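Local coordinates for protein FkbI (Streptomyces hygroscopicus, PDB 1R2J) that binds FAD and probably acts as an acyl-ACP dehydrogenase in making the methoxymalonyl extender unit of the polyketide FK520, at residues Ala6-Leu11 with Gly58-His63; Leu67-Arg72 with Val234-Ala239. All blocks are in the same frame, centred on the assembly; numbering follows the deposited sequence.

Contact 1: residues Ala6-Leu11 with Gly58-His63; sequences ALLTDL and GEFTAH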
loop_
_atom_site.group_PDB
_atom_site.type_symbol
_atom_site.label_atom_id
_atom_site.label_comp_id
_atom_site.label_asym_id
_atom_site.label_seq_id
_atom_site.Cartn_x
_atom_site.Cartn_y
_atom_site.Cartn_z
ATOM N N ALA A 6 11.013 16.836 0.129
ATOM C CA ALA A 6 12.447 17.074 0.271
ATOM C C ALA A 6 12.955 16.313 1.486
ATOM O O ALA A 6 14.026 15.697 1.454
ATOM C CB ALA A 6 12.723 18.565 0.431
ATOM N N LEU A 7 12.168 16.351 2.557
ATOM C CA LEU A 7 12.508 15.668 3.794
ATOM C C LEU A 7 12.694 14.164 3.575
ATOM O O LEU A 7 13.644 13.580 4.099
ATOM C CB LEU A 7 11.409 15.892 4.842
ATOM C CG LEU A 7 11.518 15.072 6.132
ATOM C CD1 LEU A 7 12.686 15.577 6.951
ATOM C CD2 LEU A 7 10.226 15.184 6.937
ATOM N N LEU A 8 11.785 13.557 2.806
ATOM C CA LEU A 8 11.802 12.123 2.515
ATOM C C LEU A 8 12.923 11.783 1.559
ATOM O O LEU A 8 13.469 10.670 1.577
ATOM C CB LEU A 8 10.489 11.681 1.868
ATOM C CG LEU A 8 9.531 11.058 2.874
ATOM C CD1 LEU A 8 10.138 9.769 3.445
ATOM C CD2 LEU A 8 9.258 12.062 3.963
ATOM N N THR A 9 13.260 12.741 0.699
ATOM C CA THR A 9 14.346 12.488 -0.234
ATOM C C THR A 9 15.554 12.367 0.647
ATOM O O THR A 9 16.479 11.609 0.335
ATOM C CB THR A 9 14.759 13.658 -1.152
ATOM O OG1 THR A 9 15.332 14.718 -0.379
ATOM C CG2 THR A 9 13.590 14.130 -1.969
ATOM N N ASP A 10 15.649 13.151 1.727
ATOM C CA ASP A 10 16.888 12.894 2.401
ATOM C C ASP A 10 16.967 11.908 3.544
ATOM O O ASP A 10 18.042 11.453 3.923
ATOM C CB ASP A 10 17.793 14.140 2.653
ATOM C CG ASP A 10 17.590 15.338 1.721
ATOM O OD1 ASP A 10 17.202 16.423 2.169
ATOM O OD2 ASP A 10 17.886 15.154 0.524
ATOM N N LEU A 11 15.776 11.591 4.033
ATOM C CA LEU A 11 15.520 10.602 5.029
ATOM C C LEU A 11 15.982 9.374 4.213
ATOM O O LEU A 11 16.976 8.739 4.538
ATOM C CB LEU A 11 14.028 10.532 5.376
ATOM C CG LEU A 11 13.713 11.157 6.737
ATOM C CD1 LEU A 11 14.385 12.509 6.823
ATOM C CD2 LEU A 11 12.218 11.285 6.943
ATOM N N GLY A 58 -1.579 12.127 -2.019
ATOM C CA GLY A 58 -1.304 11.270 -3.163
ATOM C C GLY A 58 0.036 11.552 -3.813
ATOM O O GLY A 58 0.844 10.643 -4.017
ATOM N N GLU A 59 0.275 12.813 -4.159
ATOM C CA GLU A 59 1.542 13.185 -4.769
ATOM C C GLU A 59 2.676 12.920 -3.787
ATOM O O GLU A 59 3.786 12.590 -4.191
ATOM C CB GLU A 59 1.515 14.657 -5.191
ATOM C CG GLU A 59 0.343 14.954 -6.127
ATOM C CD GLU A 59 0.404 16.323 -6.773
ATOM O OE1 GLU A 59 0.689 17.311 -6.061
ATOM O OE2 GLU A 59 0.151 16.410 -7.997
ATOM N N PHE A 60 2.392 13.042 -2.494
ATOM C CA PHE A 60 3.409 12.784 -1.483
ATOM C C PHE A 60 3.732 11.288 -1.491
ATOM O O PHE A 60 4.898 10.891 -1.382
ATOM C CB PHE A 60 2.918 13.209 -0.091
ATOM C CG PHE A 60 3.820 12.762 1.034
ATOM C CD1 PHE A 60 5.192 13.009 0.989
ATOM C CD2 PHE A 60 3.299 12.082 2.132
ATOM C CE1 PHE A 60 6.031 12.580 2.023
ATOM C CE2 PHE A 60 4.123 11.651 3.168
ATOM C CZ PHE A 60 5.492 11.898 3.115
ATOM N N THR A 61 2.687 10.475 -1.627
ATOM C CA THR A 61 2.816 9.024 -1.661
ATOM C C THR A 61 3.572 8.619 -2.928
ATOM O O THR A 61 4.404 7.714 -2.906
ATOM C CB THR A 61 1.419 8.349 -1.641
ATOM O OG1 THR A 61 0.761 8.667 -0.408
ATOM C CG2 THR A 61 1.536 6.827 -1.765
ATOM N N ALA A 62 3.280 9.313 -4.024
ATOM C CA ALA A 62 3.942 9.054 -5.297
ATOM C C ALA A 62 5.433 9.330 -5.144
ATOM O O ALA A 62 6.267 8.544 -5.582
ATOM C CB ALA A 62 3.349 9.951 -6.398
ATOM N N HIS A 63 5.769 10.450 -4.509
ATOM C CA HIS A 63 7.173 10.806 -4.324
ATOM C C HIS A 63 7.913 9.774 -3.470
ATOM O O HIS A 63 9.048 9.404 -3.775
ATOM C CB HIS A 63 7.299 12.196 -3.695
ATOM C CG HIS A 63 8.714 12.659 -3.555
ATOM N ND1 HIS A 63 9.406 12.596 -2.364
ATOM C CD2 HIS A 63 9.579 13.157 -4.469
ATOM C CE1 HIS A 63 10.638 13.033 -2.551
ATOM N NE2 HIS A 63 10.769 13.379 -3.819
#

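Contact 2: residues Leu67-Arg72 with Val234-Ala239; sequences LCSSLR and VGILRA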
loop_
_atom_site.group_PDB
_atom_site.type_symbol
_atom_site.label_atom_id
_atom_site.label_comp_id
_atom_site.label_asym_id
_atom_site.label_seq_id
_atom_site.Cartn_x
_atom_site.Cartn_y
_atom_site.Cartn_z
ATOM N N LEU A 67 11.109 6.764 -4.380
ATOM C CA LEU A 67 12.338 6.566 -3.606
ATOM C C LEU A 67 12.500 5.121 -3.129
ATOM O O LEU A 67 13.549 4.506 -3.317
ATOM C CB LEU A 67 12.341 7.493 -2.388
ATOM C CG LEU A 67 12.207 8.994 -2.647
ATOM C CD1 LEU A 67 12.028 9.726 -1.318
ATOM C CD2 LEU A 67 13.435 9.499 -3.389
ATOM N N CYS A 68 11.455 4.594 -2.500
ATOM C CA CYS A 68 11.468 3.230 -1.985
ATOM C C CYS A 68 10.030 2.757 -1.856
ATOM O O CYS A 68 9.245 3.350 -1.117
ATOM C CB CYS A 68 12.155 3.190 -0.613
ATOM S SG CYS A 68 11.934 1.634 0.268
ATOM N N SER A 69 9.679 1.689 -2.565
ATOM C CA SER A 69 8.308 1.187 -2.513
ATOM C C SER A 69 8.008 0.376 -1.251
ATOM O O SER A 69 6.846 0.132 -0.940
ATOM C CB SER A 69 7.990 0.365 -3.773
ATOM O OG SER A 69 8.070 1.181 -4.941
ATOM N N SER A 70 9.045 -0.059 -0.536
ATOM C CA SER A 70 8.825 -0.790 0.715
ATOM C C SER A 70 8.313 0.243 1.725
ATOM O O SER A 70 7.323 0.018 2.432
ATOM C CB SER A 70 10.125 -1.403 1.246
ATOM O OG SER A 70 10.497 -2.569 0.540
ATOM N N LEU A 71 8.997 1.381 1.784
ATOM C CA LEU A 71 8.601 2.447 2.689
ATOM C C LEU A 71 7.194 2.906 2.309
ATOM O O LEU A 71 6.347 3.122 3.180
ATOM C CB LEU A 71 9.589 3.616 2.593
ATOM C CG LEU A 71 9.285 4.868 3.425
ATOM C CD1 LEU A 71 9.147 4.497 4.898
ATOM C CD2 LEU A 71 10.414 5.885 3.237
ATOM N N ARG A 72 6.955 3.034 1.005
ATOM C CA ARG A 72 5.658 3.459 0.480
ATOM C C ARG A 72 4.577 2.478 0.932
ATOM O O ARG A 72 3.466 2.879 1.284
ATOM C CB ARG A 72 5.717 3.502 -1.050
ATOM C CG ARG A 72 4.680 4.382 -1.746
ATOM C CD ARG A 72 3.319 3.727 -1.882
ATOM N NE ARG A 72 3.344 2.312 -2.256
ATOM C CZ ARG A 72 3.992 1.789 -3.294
ATOM N NH1 ARG A 72 4.720 2.549 -4.112
ATOM N NH2 ARG A 72 3.886 0.485 -3.529
ATOM N N VAL A 234 2.512 5.652 -9.523
ATOM C CA VAL A 234 2.881 6.865 -10.242
ATOM C C VAL A 234 4.328 7.159 -9.828
ATOM O O VAL A 234 5.138 7.589 -10.641
ATOM C CB VAL A 234 1.990 8.065 -9.842
ATOM C CG1 VAL A 234 2.507 9.345 -10.500
ATOM C CG2 VAL A 234 0.555 7.809 -10.268
ATOM N N GLY A 235 4.639 6.914 -8.552
ATOM C CA GLY A 235 5.986 7.149 -8.049
ATOM C C GLY A 235 7.002 6.253 -8.735
ATOM O O GLY A 235 8.093 6.697 -9.119
ATOM N N ILE A 236 6.638 4.983 -8.901
ATOM C CA ILE A 236 7.514 4.033 -9.565
ATOM C C ILE A 236 7.790 4.511 -10.998
ATOM O O ILE A 236 8.930 4.459 -11.472
ATOM C CB ILE A 236 6.881 2.630 -9.587
ATOM C CG1 ILE A 236 6.705 2.133 -8.141
ATOM C CG2 ILE A 236 7.757 1.677 -10.393
ATOM C CD1 ILE A 236 6.044 0.763 -8.011
ATOM N N LEU A 237 6.748 4.981 -11.681
ATOM C CA LEU A 237 6.912 5.478 -13.046
ATOM C C LEU A 237 7.824 6.701 -13.047
ATOM O O LEU A 237 8.631 6.871 -13.959
ATOM C CB LEU A 237 5.553 5.815 -13.664
ATOM C CG LEU A 237 4.766 4.576 -14.119
ATOM C CD1 LEU A 237 3.293 4.892 -14.243
ATOM C CD2 LEU A 237 5.338 4.070 -15.444
ATOM N N ARG A 238 7.707 7.547 -12.025
ATOM C CA ARG A 238 8.574 8.727 -11.922
ATOM C C ARG A 238 10.031 8.289 -11.827
ATOM O O ARG A 238 10.898 8.817 -12.527
ATOM C CB ARG A 238 8.252 9.565 -10.673
ATOM C CG ARG A 238 7.000 10.427 -10.743
ATOM C CD ARG A 238 6.871 11.288 -9.475
ATOM N NE ARG A 238 5.626 12.059 -9.447
ATOM C CZ ARG A 238 5.236 12.827 -8.432
ATOM N NH1 ARG A 238 5.993 12.939 -7.342
ATOM N NH2 ARG A 238 4.086 13.483 -8.505
ATOM N N ALA A 239 10.305 7.331 -10.947
ATOM C CA ALA A 239 11.674 6.844 -10.769
ATOM C C ALA A 239 12.213 6.203 -12.045
ATOM O O ALA A 239 13.381 6.395 -12.407
ATOM C CB ALA A 239 11.738 5.842 -9.623
#

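Contact 1: residues Ala6-Leu11 with Gly58-His63
Leu8 and Phe60 form the apolar half of this contact. Leu8 CD2 comes up to the edge of the Phe60 ring, near the ring plane, and lies 3.8 Å from Phe60 CE1. It sits almost as close to the next corner of the ring. Leu8 CG backs it up at 3.9 Å from the same Phe60 CE1. The two side chains cross at about a right angle, and Leu8 meets no ring face.

Thr9 and His63 form the other half. The methyl Thr9 CG2 points at the rim of the imidazole, in its plane, and lies 3.2 Å from His63 CE1. That is shorter than carbons normally pack, so the exact spacing is doubtful. The same methyl is 3.5 Å from His63 NE2. Thr9 OG1 is turned back to its own helix, near Ala6 O and Asp10 OD2, which puts the methyl on the histidine side. His63 reaches across because its CG is anti to the backbone N (chi1 -176°). In Phe60 the CG is likewise anti to the backbone N, and this swings the ring toward Leu8 although the bond to CB does not point there.

An alanine in place of Leu8 would probably leave the Phe60 edge without its partner and open a gap between the two helices.

Outside the pair, Leu8 also rests on Leu71 and Phe60 on Met75, both from helix 69-88. Arg238 of helix 219-248 touches His63. The helix segments run nearly parallel, at 20°, with their axes 10.7 Å apart. This wide spacing is bridged by side chains alone. The contact packs helix 5-12 onto helix 54-67, within the all-helical N-terminal domain of the acyl-CoA dehydrogenase fold.

Contact 2: residues Leu67-Arg72 with Val234-Ala239
Ile236 buries more surface here than any other residue, and Ser69 is its main partner. The hydroxyl Ser69 OG lies against the outer branch of the isoleucine, 3.6 Å from Ile236 CG1 and 3.7 Å from Ile236 CD1. This is packing of an oxygen on aliphatic carbons, not a polar pairing. The Ile236 branch runs out straight, with CD1 anti to CA (chi2 178°), which carries the methyl toward segment 67-72. Asp339 of helix 332-345 also touches Ser69, and Ala336 of that helix touches Ile236.

Arg72 is the third member. Its guanidinium takes Ile236 CD1 at the edge, near the plane, with a looser approach of 4.5 Å to Arg72 NH1. The arginine chain bends at chi2 (-81°) and again at chi3, and folds back along its own helix. One guanidinium face thus lies near Ser69 O, which stands 3.9 Å above the plane and toward its rim.

In the fold, the contact sets the start of helix 69-88, in the N-terminal domain, against helix 219-248 of the C-terminal domain. Both domains are helical in acyl-CoA dehydrogenases. The FAD is not far: about 8 Å separates it from the Arg72 side chain.

The helix start is fixed by Cys68 at the N-cap. Leu71 N donates to Cys68 SG at 3.3 Å, with a nearly straight N-H...S angle of 167°. Arg72 N donates to Cys68 O in the first turn of the helix. Met343 and Thr61 also pack on Arg72.

From the N terminus, contact 1 joins helix 5-12 to helix 54-67 and closes a loop of 46 residues, partly helical and without strands. Contact 2 opens only after that, at the end of helix 54-67. It joins the start of helix 69-88 to helix 219-248, and its much longer loop takes in strands of both larger sheets. The two contacts are therefore in series and neither nests nor crosses. Their centres are 9 Å apart and they touch directly: Leu67 CD1 lies 3.4 Å from Leu8 O. Contact 1 stays within the N-terminal helices, while contact 2 ties them to the C-terminal helices.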